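Local coordinates for uncharacterized protein (Sulfolobus solfataricus P2, PDB 2QS7) that is of unknown function but, as a member of the DsrE/DsrF-like family, is a putative oxidoreductase, at residues 7-17 with 36-47; 95-106 with 122-132. One frame throughout, in Å; residues are numbered along the deposited sequence.

Contact 1: 7-17 with 36-47; sequences KKKLSIIVFSG and GYEVNLFFTFWG
V14 lies over a face of the F43 ring, its CB 4.1 Å from the ring centroid and its CG1 3.6 Å from F43 CE2, the two side chains running alongside each other from neighbouring parallel strands. Farther back on this face of the sheet I12 rests against a single methyl of L41: CD2 meets both CB and CD1 of the isoleucine. L10, on the same face, packs on helix 19-34. Over the first half of the other face, K9, E38, S11 and N40 make the contact polar. N40 ND2 donates a nearly straight bond of 3.1 Å to S11 OG, which sits in the amide plane, and a weak one to E38 OE2; OD1 of the asparagine is taken by R135, so the buried amide is gripped at both ends and its rotation is fixed. K9 runs beside E38, touching it through CD, while its NZ turns to the carbonyls of R135 and E137. At the start of the pair K8 CB sits 3.6 Å from the centroid of the Y37 ring, 17° off its normal, a CH-pi contact; Y37 OH bonds to D134 of the third subunit. Beyond the strands, F15 carries its ring anti to the backbone N (chi1 170°), where it meets F45 obliquely and forms an offset edge-to-face pair with the five-membered ring of W46, planes at 75°. W46 in turn bonds through NE1 to D20 of the second subunit. G47 N reaches F15 O at 3.0 Å from above the carbonyl plane, joining helix 45-50 to the residue just after strand 9-14. The regular backbone ladder pairs the two strands of a beta-alpha-beta unit, connected through helix 19-34, in the five-stranded parallel sheet, order 4-3-2-1-5, of the DsrE/DsrF-like fold.

Contact 2: 95-106 with 122-132; sequences KEIGEVKVFACS and FVDDVVGVATF
Strands 99-105 and 125-127 run parallel but splayed, their short axes at 46°, and are joined by bonds from A104 N to D125 O, V127 N to A104 O and S106 N to V127 O. Ahead of this ladder D124 replaces a strand partner with its side chain. Its OD2 accepts V102 N at 2.8 Å through the anti lone pair, while its own N returns a bond of 2.7 Å to V102 O. K95 comes from the opposite direction, out of the last turn of helix 87-97, and a bend at chi3 (76°) brings NZ to the syn side of D124 OD1 at 3.1 Å, a salt bridge, and to F122 O at 2.7 Å. One carboxylate thus ties the end of helix 87-97 and strand 99-105 to the segment leading into strand 125-127, and the lysine charge would be expected to stabilise it as an anion. On one side of the sheet the F103 ring meets V127 CG1 through CD1, at 3.7 Å, and D125 CB, while its CD2 approaches the edge of the F132 ring in one of that residue's two conformers. The opposite side is aliphatic: A104 CB touches V123 CG1 and V126 CG2, and V126 CG1 reaches S106 CB at 3.5 Å. With helix 106-111 leading between them, the two strands form the beta-alpha-beta unit at one edge of the chain's parallel sheet.

How the contacts relate
Contact 1 and contact 2 lie in series along the chain, with centres about 8 Å apart, and belong to one five-stranded parallel sheet. They meet where strand 38-43 borders strand 99-105: L41 O faces F103 N at 2.7 Å and L41 N faces K101 O at 2.8 Å, both probable hydrogen bonds. Together they supply four of the strands, in the order 125-127, 99-105, 38-43, 9-14, with strand 140-143 completing the far edge. Helix 129-136, which begins within contact 2, also packs on contact 1, where S11 touches A136 and E38 touches R135. Both contacts touch the second subunit of the three-chain assembly.

Contact 1: 7-17 with 36-47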
loop_
_atom_site.group_PDB
_atom_site.type_symbol
_atom_site.label_atom_id
_atom_site.label_comp_id
_atom_site.label_asym_id
_atom_site.label_seq_id
_atom_site.Cartn_x
_atom_site.Cartn_y
_atom_site.Cartn_z
ATOM N N LYS A 7 0.876 -7.350 24.507
ATOM C CA LYS A 7 0.499 -6.027 23.852
ATOM C C LYS A 7 0.523 -6.019 22.306
ATOM O O LYS A 7 1.530 -6.332 21.663
ATOM C CB LYS A 7 1.343 -4.874 24.370
ATOM C CG LYS A 7 0.773 -3.504 24.022
ATOM C CD LYS A 7 1.486 -2.431 24.854
ATOM C CE LYS A 7 0.781 -1.066 24.852
ATOM N NZ LYS A 7 1.526 0.026 25.580
ATOM N N LYS A 8 -0.638 -5.711 21.756
ATOM C CA LYS A 8 -0.889 -5.623 20.331
ATOM C C LYS A 8 0.009 -4.563 19.709
ATOM O O LYS A 8 0.290 -3.536 20.315
ATOM C CB LYS A 8 -2.345 -5.270 20.068
ATOM C CG LYS A 8 -3.359 -6.328 20.573
ATOM C CD LYS A 8 -4.756 -6.004 20.008
ATOM C CE LYS A 8 -5.749 -7.134 20.213
ATOM N NZ LYS A 8 -5.753 -7.660 21.597
ATOM N N LYS A 9 0.408 -4.784 18.471
ATOM C CA LYS A 9 1.335 -3.871 17.816
ATOM C C LYS A 9 0.954 -3.612 16.400
ATOM O O LYS A 9 0.526 -4.519 15.689
ATOM C CB LYS A 9 2.728 -4.535 17.876
ATOM C CG LYS A 9 3.850 -3.760 17.256
ATOM C CD LYS A 9 5.242 -4.383 17.679
ATOM C CE LYS A 9 5.455 -5.770 17.184
ATOM N NZ LYS A 9 6.869 -6.234 17.375
ATOM N N LEU A 10 1.104 -2.358 16.002
ATOM C CA LEU A 10 0.895 -1.900 14.649
ATOM C C LEU A 10 2.140 -1.131 14.187
ATOM O O LEU A 10 2.608 -0.227 14.861
ATOM C CB LEU A 10 -0.280 -0.939 14.599
ATOM C CG LEU A 10 -0.594 -0.283 13.246
ATOM C CD1 LEU A 10 -0.987 -1.315 12.196
ATOM C CD2 LEU A 10 -1.719 0.771 13.447
ATOM N N SER A 11 2.662 -1.501 13.022
ATOM C CA SER A 11 3.798 -0.817 12.444
ATOM C C SER A 11 3.428 -0.375 11.046
ATOM O O SER A 11 2.826 -1.117 10.273
ATOM C CB SER A 11 5.033 -1.724 12.446
ATOM O OG SER A 11 5.365 -2.212 13.777
ATOM N N ILE A 12 3.789 0.850 10.712
ATOM C CA ILE A 12 3.436 1.400 9.402
ATOM C C ILE A 12 4.625 2.039 8.746
ATOM O O ILE A 12 5.325 2.834 9.380
ATOM C CB ILE A 12 2.356 2.516 9.538
ATOM C CG1 ILE A 12 1.133 1.999 10.302
ATOM C CG2 ILE A 12 1.964 3.081 8.136
ATOM C CD1 ILE A 12 0.055 3.106 10.476
ATOM N N ILE A 13 4.854 1.667 7.478
ATOM C CA ILE A 13 5.871 2.298 6.643
ATOM C C ILE A 13 5.117 3.404 5.930
ATOM O O ILE A 13 4.205 3.162 5.108
ATOM C CB ILE A 13 6.520 1.374 5.609
ATOM C CG1 ILE A 13 7.241 0.239 6.307
ATOM C CG2 ILE A 13 7.511 2.148 4.688
ATOM C CD1 ILE A 13 7.794 -0.849 5.328
ATOM N N VAL A 14 5.440 4.628 6.309
ATOM C CA VAL A 14 4.771 5.815 5.743
ATOM C C VAL A 14 5.609 6.262 4.590
ATOM O O VAL A 14 6.554 7.051 4.741
ATOM C CB VAL A 14 4.601 6.953 6.784
ATOM C CG1 VAL A 14 3.796 8.118 6.184
ATOM C CG2 VAL A 14 3.937 6.425 8.079
ATOM N N PHE A 15 5.291 5.699 3.426
ATOM C CA PHE A 15 5.999 6.020 2.178
ATOM C C PHE A 15 5.432 7.233 1.473
ATOM O O PHE A 15 6.189 8.060 0.868
ATOM C CB PHE A 15 5.873 4.806 1.250
ATOM C CG PHE A 15 6.336 5.041 -0.137
ATOM C CD1 PHE A 15 7.651 4.857 -0.482
ATOM C CD2 PHE A 15 5.457 5.464 -1.115
ATOM C CE1 PHE A 15 8.059 5.089 -1.764
ATOM C CE2 PHE A 15 5.872 5.661 -2.375
ATOM C CZ PHE A 15 7.168 5.487 -2.705
ATOM N N SER A 16 4.098 7.316 1.490
ATOM C CA SER A 16 3.384 8.398 0.774
ATOM C C SER A 16 3.450 9.739 1.491
ATOM O O SER A 16 3.672 9.812 2.700
ATOM C CB SER A 16 1.934 7.990 0.536
ATOM O OG SER A 16 1.881 6.751 -0.162
ATOM N N GLY A 17 3.285 10.812 0.714
ATOM C CA GLY A 17 3.349 12.154 1.253
ATOM C C GLY A 17 2.155 13.040 0.911
ATOM O O GLY A 17 2.198 14.204 1.208
ATOM N N GLY A 36 -4.711 0.793 23.091
ATOM C CA GLY A 36 -3.680 0.059 23.793
ATOM C C GLY A 36 -2.610 -0.589 22.935
ATOM O O GLY A 36 -1.792 -1.349 23.443
ATOM N N TYR A 37 -2.589 -0.307 21.645
ATOM C CA TYR A 37 -1.533 -0.826 20.774
ATOM C C TYR A 37 -0.221 -0.072 20.916
ATOM O O TYR A 37 -0.237 1.122 21.168
ATOM C CB TYR A 37 -1.928 -0.667 19.296
ATOM C CG TYR A 37 -2.935 -1.656 18.720
ATOM C CD1 TYR A 37 -4.282 -1.648 19.115
ATOM C CD2 TYR A 37 -2.548 -2.581 17.748
ATOM C CE1 TYR A 37 -5.203 -2.552 18.575
ATOM C CE2 TYR A 37 -3.467 -3.493 17.209
ATOM C CZ TYR A 37 -4.791 -3.470 17.631
ATOM O OH TYR A 37 -5.673 -4.380 17.100
ATOM N N GLU A 38 0.893 -0.760 20.679
ATOM C CA GLU A 38 2.193 -0.149 20.536
ATOM C C GLU A 38 2.184 0.202 19.037
ATOM O O GLU A 38 1.799 -0.627 18.194
ATOM C CB GLU A 38 3.270 -1.182 20.886
ATOM C CG GLU A 38 4.672 -0.778 20.472
ATOM C CD GLU A 38 5.699 -1.945 20.521
ATOM O OE1 GLU A 38 5.446 -2.849 21.401
ATOM O OE2 GLU A 38 6.729 -1.925 19.677
ATOM N N VAL A 39 2.536 1.437 18.676
ATOM C CA VAL A 39 2.541 1.830 17.288
ATOM C C VAL A 39 3.933 2.313 16.904
ATOM O O VAL A 39 4.521 3.128 17.606
ATOM C CB VAL A 39 1.490 2.955 16.982
ATOM C CG1 VAL A 39 1.491 3.308 15.542
ATOM C CG2 VAL A 39 0.086 2.517 17.404
ATOM N N ASN A 40 4.434 1.799 15.781
ATOM C CA ASN A 40 5.721 2.192 15.255
ATOM C C ASN A 40 5.492 2.778 13.883
ATOM O O ASN A 40 4.877 2.150 13.040
ATOM C CB ASN A 40 6.673 0.989 15.139
ATOM C CG ASN A 40 6.856 0.282 16.417
ATOM O OD1 ASN A 40 7.367 0.849 17.381
ATOM N ND2 ASN A 40 6.459 -0.981 16.440
ATOM N N LEU A 41 5.987 3.991 13.663
ATOM C CA LEU A 41 5.884 4.617 12.344
ATOM C C LEU A 41 7.273 4.788 11.775
ATOM O O LEU A 41 8.180 5.272 12.458
ATOM C CB LEU A 41 5.206 5.976 12.444
ATOM C CG LEU A 41 3.805 5.997 13.080
ATOM C CD1 LEU A 41 3.326 7.474 13.234
ATOM C CD2 LEU A 41 2.816 5.190 12.288
ATOM N N PHE A 42 7.424 4.402 10.516
ATOM C CA PHE A 42 8.688 4.550 9.804
ATOM C C PHE A 42 8.473 5.418 8.571
ATOM O O PHE A 42 7.853 4.992 7.585
ATOM C CB PHE A 42 9.230 3.200 9.381
ATOM C CG PHE A 42 10.577 3.278 8.727
ATOM C CD1 PHE A 42 11.683 3.658 9.447
ATOM C CD2 PHE A 42 10.743 2.968 7.390
ATOM C CE1 PHE A 42 12.917 3.711 8.836
ATOM C CE2 PHE A 42 11.969 3.015 6.808
ATOM C CZ PHE A 42 13.037 3.382 7.515
ATOM N N PHE A 43 8.980 6.655 8.621
ATOM C CA PHE A 43 8.804 7.583 7.523
ATOM C C PHE A 43 9.926 7.457 6.535
ATOM O O PHE A 43 11.086 7.619 6.884
ATOM C CB PHE A 43 8.690 9.008 8.019
ATOM C CG PHE A 43 7.429 9.274 8.757
ATOM C CD1 PHE A 43 7.309 8.902 10.084
ATOM C CD2 PHE A 43 6.359 9.911 8.142
ATOM C CE1 PHE A 43 6.141 9.148 10.798
ATOM C CE2 PHE A 43 5.169 10.156 8.856
ATOM C CZ PHE A 43 5.071 9.757 10.195
ATOM N N THR A 44 9.565 7.196 5.291
ATOM C CA THR A 44 10.523 6.964 4.241
ATOM C C THR A 44 10.059 7.656 2.964
ATOM O O THR A 44 8.896 8.011 2.823
ATOM C CB THR A 44 10.718 5.444 4.044
ATOM O OG1 THR A 44 11.854 5.223 3.208
ATOM C CG2 THR A 44 9.462 4.771 3.431
ATOM N N PHE A 45 10.979 7.891 2.058
ATOM C CA PHE A 45 10.665 8.581 0.808
ATOM C C PHE A 45 9.807 9.810 1.007
ATOM O O PHE A 45 10.207 10.728 1.702
ATOM C CB PHE A 45 10.060 7.596 -0.221
ATOM C CG PHE A 45 11.090 6.735 -0.887
ATOM C CD1 PHE A 45 11.565 5.576 -0.260
ATOM C CD2 PHE A 45 11.644 7.120 -2.117
ATOM C CE1 PHE A 45 12.573 4.794 -0.866
ATOM C CE2 PHE A 45 12.645 6.350 -2.728
ATOM C CZ PHE A 45 13.109 5.192 -2.106
ATOM N N TRP A 46 8.624 9.824 0.425
ATOM C CA TRP A 46 7.782 11.020 0.443
ATOM C C TRP A 46 7.260 11.340 1.826
ATOM O O TRP A 46 7.022 12.505 2.170
ATOM C CB TRP A 46 6.628 10.844 -0.540
ATOM C CG TRP A 46 7.079 10.336 -1.846
ATOM C CD1 TRP A 46 6.672 9.203 -2.471
ATOM C CD2 TRP A 46 8.077 10.927 -2.686
ATOM N NE1 TRP A 46 7.334 9.062 -3.666
ATOM C CE2 TRP A 46 8.213 10.099 -3.814
ATOM C CE3 TRP A 46 8.876 12.073 -2.587
ATOM C CZ2 TRP A 46 9.108 10.385 -4.854
ATOM C CZ3 TRP A 46 9.767 12.348 -3.597
ATOM C CH2 TRP A 46 9.872 11.511 -4.730
ATOM N N GLY A 47 7.087 10.295 2.617
ATOM C CA GLY A 47 6.612 10.446 3.973
ATOM C C GLY A 47 7.670 11.109 4.816
ATOM O O GLY A 47 7.365 11.835 5.741
HETATM O O HOH W 1 -2.549 -4.221 23.420
#

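Contact 2: 95-106 with 122-132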
loop_
_atom_site.group_PDB
_atom_site.type_symbol
_atom_site.label_atom_id
_atom_site.label_comp_id
_atom_site.label_asym_id
_atom_site.label_seq_id
_atom_site.Cartn_x
_atom_site.Cartn_y
_atom_site.Cartn_z
ATOM N N LYS A 95 1.285 9.928 20.819
ATOM C CA LYS A 95 2.512 9.713 21.601
ATOM C C LYS A 95 2.300 10.054 23.057
ATOM O O LYS A 95 2.863 9.402 23.906
ATOM C CB LYS A 95 3.698 10.539 21.101
ATOM C CG LYS A 95 4.234 10.131 19.782
ATOM C CD LYS A 95 5.478 10.924 19.377
ATOM C CE LYS A 95 6.728 10.481 20.109
ATOM N NZ LYS A 95 7.936 11.198 19.551
ATOM N N GLU A 96 1.517 11.094 23.332
ATOM C CA GLU A 96 1.238 11.508 24.714
ATOM C C GLU A 96 0.315 10.502 25.401
ATOM O O GLU A 96 0.477 10.213 26.569
ATOM C CB GLU A 96 0.616 12.913 24.745
ATOM C CG GLU A 96 1.514 14.035 24.145
ATOM C CD GLU A 96 0.778 15.386 23.910
ATOM O OE1 GLU A 96 -0.445 15.475 24.200
ATOM O OE2 GLU A 96 1.425 16.358 23.417
ATOM N N ILE A 97 -0.635 9.953 24.659
ATOM C CA ILE A 97 -1.625 9.008 25.187
ATOM C C ILE A 97 -1.118 7.569 25.331
ATOM O O ILE A 97 -1.405 6.915 26.327
ATOM C CB ILE A 97 -2.919 9.066 24.277
ATOM C CG1 ILE A 97 -3.906 10.068 24.868
ATOM C CG2 ILE A 97 -3.604 7.703 24.100
ATOM C CD1 ILE A 97 -3.337 11.482 25.056
ATOM N N GLY A 98 -0.384 7.080 24.332
ATOM C CA GLY A 98 0.074 5.710 24.325
ATOM C C GLY A 98 1.531 5.552 24.009
ATOM O O GLY A 98 2.329 6.457 24.258
ATOM N N GLU A 99 1.862 4.389 23.453
ATOM C CA GLU A 99 3.243 4.013 23.127
ATOM C C GLU A 99 3.410 4.103 21.607
ATOM O O GLU A 99 3.077 3.193 20.878
ATOM C CB GLU A 99 3.509 2.598 23.685
ATOM C CG GLU A 99 4.994 2.179 23.727
ATOM N N VAL A 100 3.885 5.249 21.152
ATOM C CA VAL A 100 4.053 5.506 19.752
ATOM C C VAL A 100 5.495 5.939 19.533
ATOM O O VAL A 100 5.997 6.819 20.251
ATOM C CB VAL A 100 3.082 6.631 19.259
ATOM C CG1 VAL A 100 3.345 6.967 17.767
ATOM C CG2 VAL A 100 1.660 6.225 19.499
ATOM N N LYS A 101 6.160 5.304 18.560
ATOM C CA LYS A 101 7.528 5.647 18.202
ATOM C C LYS A 101 7.575 6.045 16.738
ATOM O O LYS A 101 6.966 5.387 15.886
ATOM C CB LYS A 101 8.465 4.479 18.444
ATOM C CG LYS A 101 8.623 4.103 19.914
ATOM C CD LYS A 101 9.441 5.126 20.630
ATOM C CE LYS A 101 9.600 4.800 22.113
ATOM N NZ LYS A 101 8.407 5.226 22.940
ATOM N N VAL A 102 8.277 7.141 16.477
ATOM C CA VAL A 102 8.411 7.702 15.152
ATOM C C VAL A 102 9.842 7.594 14.733
ATOM O O VAL A 102 10.736 8.120 15.405
ATOM C CB VAL A 102 7.960 9.166 15.159
ATOM C CG1 VAL A 102 8.152 9.844 13.804
ATOM C CG2 VAL A 102 6.495 9.226 15.595
ATOM N N PHE A 103 10.056 6.891 13.636
ATOM C CA PHE A 103 11.375 6.672 13.065
ATOM C C PHE A 103 11.471 7.296 11.680
ATOM O O PHE A 103 10.509 7.311 10.940
ATOM C CB PHE A 103 11.644 5.173 12.929
ATOM C CG PHE A 103 11.644 4.444 14.230
ATOM C CD1 PHE A 103 12.750 4.494 15.068
ATOM C CD2 PHE A 103 10.529 3.771 14.651
ATOM C CE1 PHE A 103 12.759 3.846 16.284
ATOM C CE2 PHE A 103 10.525 3.111 15.851
ATOM C CZ PHE A 103 11.650 3.145 16.675
ATOM N N ALA A 104 12.666 7.768 11.354
ATOM C CA ALA A 104 12.987 8.323 10.066
ATOM C C ALA A 104 13.959 7.378 9.379
ATOM O O ALA A 104 14.891 6.889 9.989
ATOM C CB ALA A 104 13.642 9.762 10.234
ATOM N N CYS A 105 13.723 7.138 8.100
ATOM C CA CYS A 105 14.538 6.278 7.265
ATOM C C CYS A 105 15.866 6.907 6.879
ATOM O O CYS A 105 15.897 7.926 6.196
ATOM C CB CYS A 105 13.764 6.018 5.979
ATOM S SG CYS A 105 14.688 5.205 4.671
ATOM N N SER A 106 16.962 6.280 7.275
ATOM C CA SER A 106 18.280 6.819 7.001
ATOM C C SER A 106 18.650 6.811 5.521
ATOM O O SER A 106 19.363 7.702 5.081
ATOM C CB SER A 106 19.334 6.080 7.819
ATOM O OG SER A 106 19.298 4.699 7.548
ATOM N N PHE A 122 9.381 15.452 17.026
ATOM C CA PHE A 122 8.739 14.241 17.460
ATOM C C PHE A 122 9.343 12.963 16.877
ATOM O O PHE A 122 8.863 11.890 17.161
ATOM C CB PHE A 122 7.217 14.358 17.266
ATOM C CG PHE A 122 6.710 14.071 15.873
ATOM C CD1 PHE A 122 7.512 14.148 14.752
ATOM C CD2 PHE A 122 5.358 13.827 15.689
ATOM C CE1 PHE A 122 6.989 13.888 13.492
ATOM C CE2 PHE A 122 4.837 13.585 14.420
ATOM C CZ PHE A 122 5.657 13.618 13.330
ATOM N N VAL A 123 10.376 13.087 16.044
ATOM C CA VAL A 123 11.063 11.910 15.516
ATOM C C VAL A 123 11.942 11.392 16.638
ATOM O O VAL A 123 12.728 12.134 17.224
ATOM C CB VAL A 123 11.923 12.240 14.298
ATOM C CG1 VAL A 123 12.824 11.052 13.906
ATOM C CG2 VAL A 123 11.023 12.717 13.136
ATOM N N ASP A 124 11.789 10.123 16.947
ATOM C CA ASP A 124 12.531 9.482 18.013
ATOM C C ASP A 124 13.903 9.006 17.566
ATOM O O ASP A 124 14.853 9.082 18.313
ATOM C CB ASP A 124 11.698 8.308 18.563
ATOM C CG ASP A 124 10.415 8.798 19.192
ATOM O OD1 ASP A 124 10.530 9.619 20.123
ATOM O OD2 ASP A 124 9.307 8.434 18.744
ATOM N N ASP A 125 14.031 8.506 16.351
ATOM C CA ASP A 125 15.320 8.017 15.916
ATOM C C ASP A 125 15.375 7.872 14.410
ATOM O O ASP A 125 14.353 7.855 13.751
ATOM C CB ASP A 125 15.610 6.651 16.561
ATOM C CG ASP A 125 17.106 6.354 16.672
ATOM O OD1 ASP A 125 17.949 7.138 16.134
ATOM O OD2 ASP A 125 17.445 5.334 17.314
ATOM N N VAL A 126 16.601 7.783 13.892
ATOM C CA VAL A 126 16.881 7.599 12.474
ATOM C C VAL A 126 17.422 6.196 12.385
ATOM O O VAL A 126 18.393 5.871 13.076
ATOM C CB VAL A 126 17.942 8.590 11.923
ATOM C CG1 VAL A 126 18.451 8.147 10.550
ATOM C CG2 VAL A 126 17.365 9.993 11.839
ATOM N N VAL A 127 16.790 5.362 11.569
ATOM C CA VAL A 127 17.148 3.970 11.492
ATOM C C VAL A 127 17.031 3.458 10.070
ATOM O O VAL A 127 16.493 4.117 9.178
ATOM C CB VAL A 127 16.201 3.138 12.386
ATOM C CG1 VAL A 127 16.134 3.719 13.787
ATOM C CG2 VAL A 127 14.804 3.063 11.818
ATOM N N GLY A 128 17.565 2.273 9.879
ATOM C CA GLY A 128 17.480 1.582 8.611
ATOM C C GLY A 128 16.381 0.529 8.630
ATOM O O GLY A 128 15.714 0.277 9.639
ATOM N N VAL A 129 16.251 -0.114 7.475
ATOM C CA VAL A 129 15.242 -1.137 7.181
ATOM C C VAL A 129 15.185 -2.291 8.095
ATOM O O VAL A 129 14.121 -2.665 8.548
ATOM C CB VAL A 129 15.441 -1.723 5.721
ATOM C CG1 VAL A 129 15.365 -3.301 5.666
ATOM C CG2 VAL A 129 14.488 -1.012 4.756
ATOM N N ALA A 130 16.310 -2.915 8.348
ATOM C CA ALA A 130 16.287 -4.058 9.234
ATOM C C ALA A 130 15.753 -3.713 10.610
ATOM O O ALA A 130 15.155 -4.550 11.308
ATOM C CB ALA A 130 17.693 -4.659 9.420
ATOM N N THR A 131 16.064 -2.502 11.044
ATOM C CA THR A 131 15.614 -2.071 12.348
ATOM C C THR A 131 14.102 -2.074 12.348
ATOM O O THR A 131 13.462 -2.584 13.263
ATOM C CB THR A 131 16.241 -0.705 12.713
ATOM O OG1 THR A 131 17.673 -0.735 12.439
ATOM C CG2 THR A 131 16.001 -0.427 14.159
ATOM N N PHE A 132 13.516 -1.560 11.274
ATOM C CA PHE A 132 12.075 -1.512 11.253
ATOM C C PHE A 132 11.442 -2.903 11.081
ATOM O O PHE A 132 10.469 -3.171 11.733
ATOM C CB PHE A 132 11.541 -0.401 10.321
ATOM C CG PHE A 132 10.225 0.170 10.776
ATOM C CD1 PHE A 132 10.186 1.111 11.804
ATOM C CD2 PHE A 132 9.033 -0.253 10.218
ATOM C CE1 PHE A 132 8.985 1.614 12.251
ATOM C CE2 PHE A 132 7.829 0.258 10.658
ATOM C CZ PHE A 132 7.808 1.188 11.682
#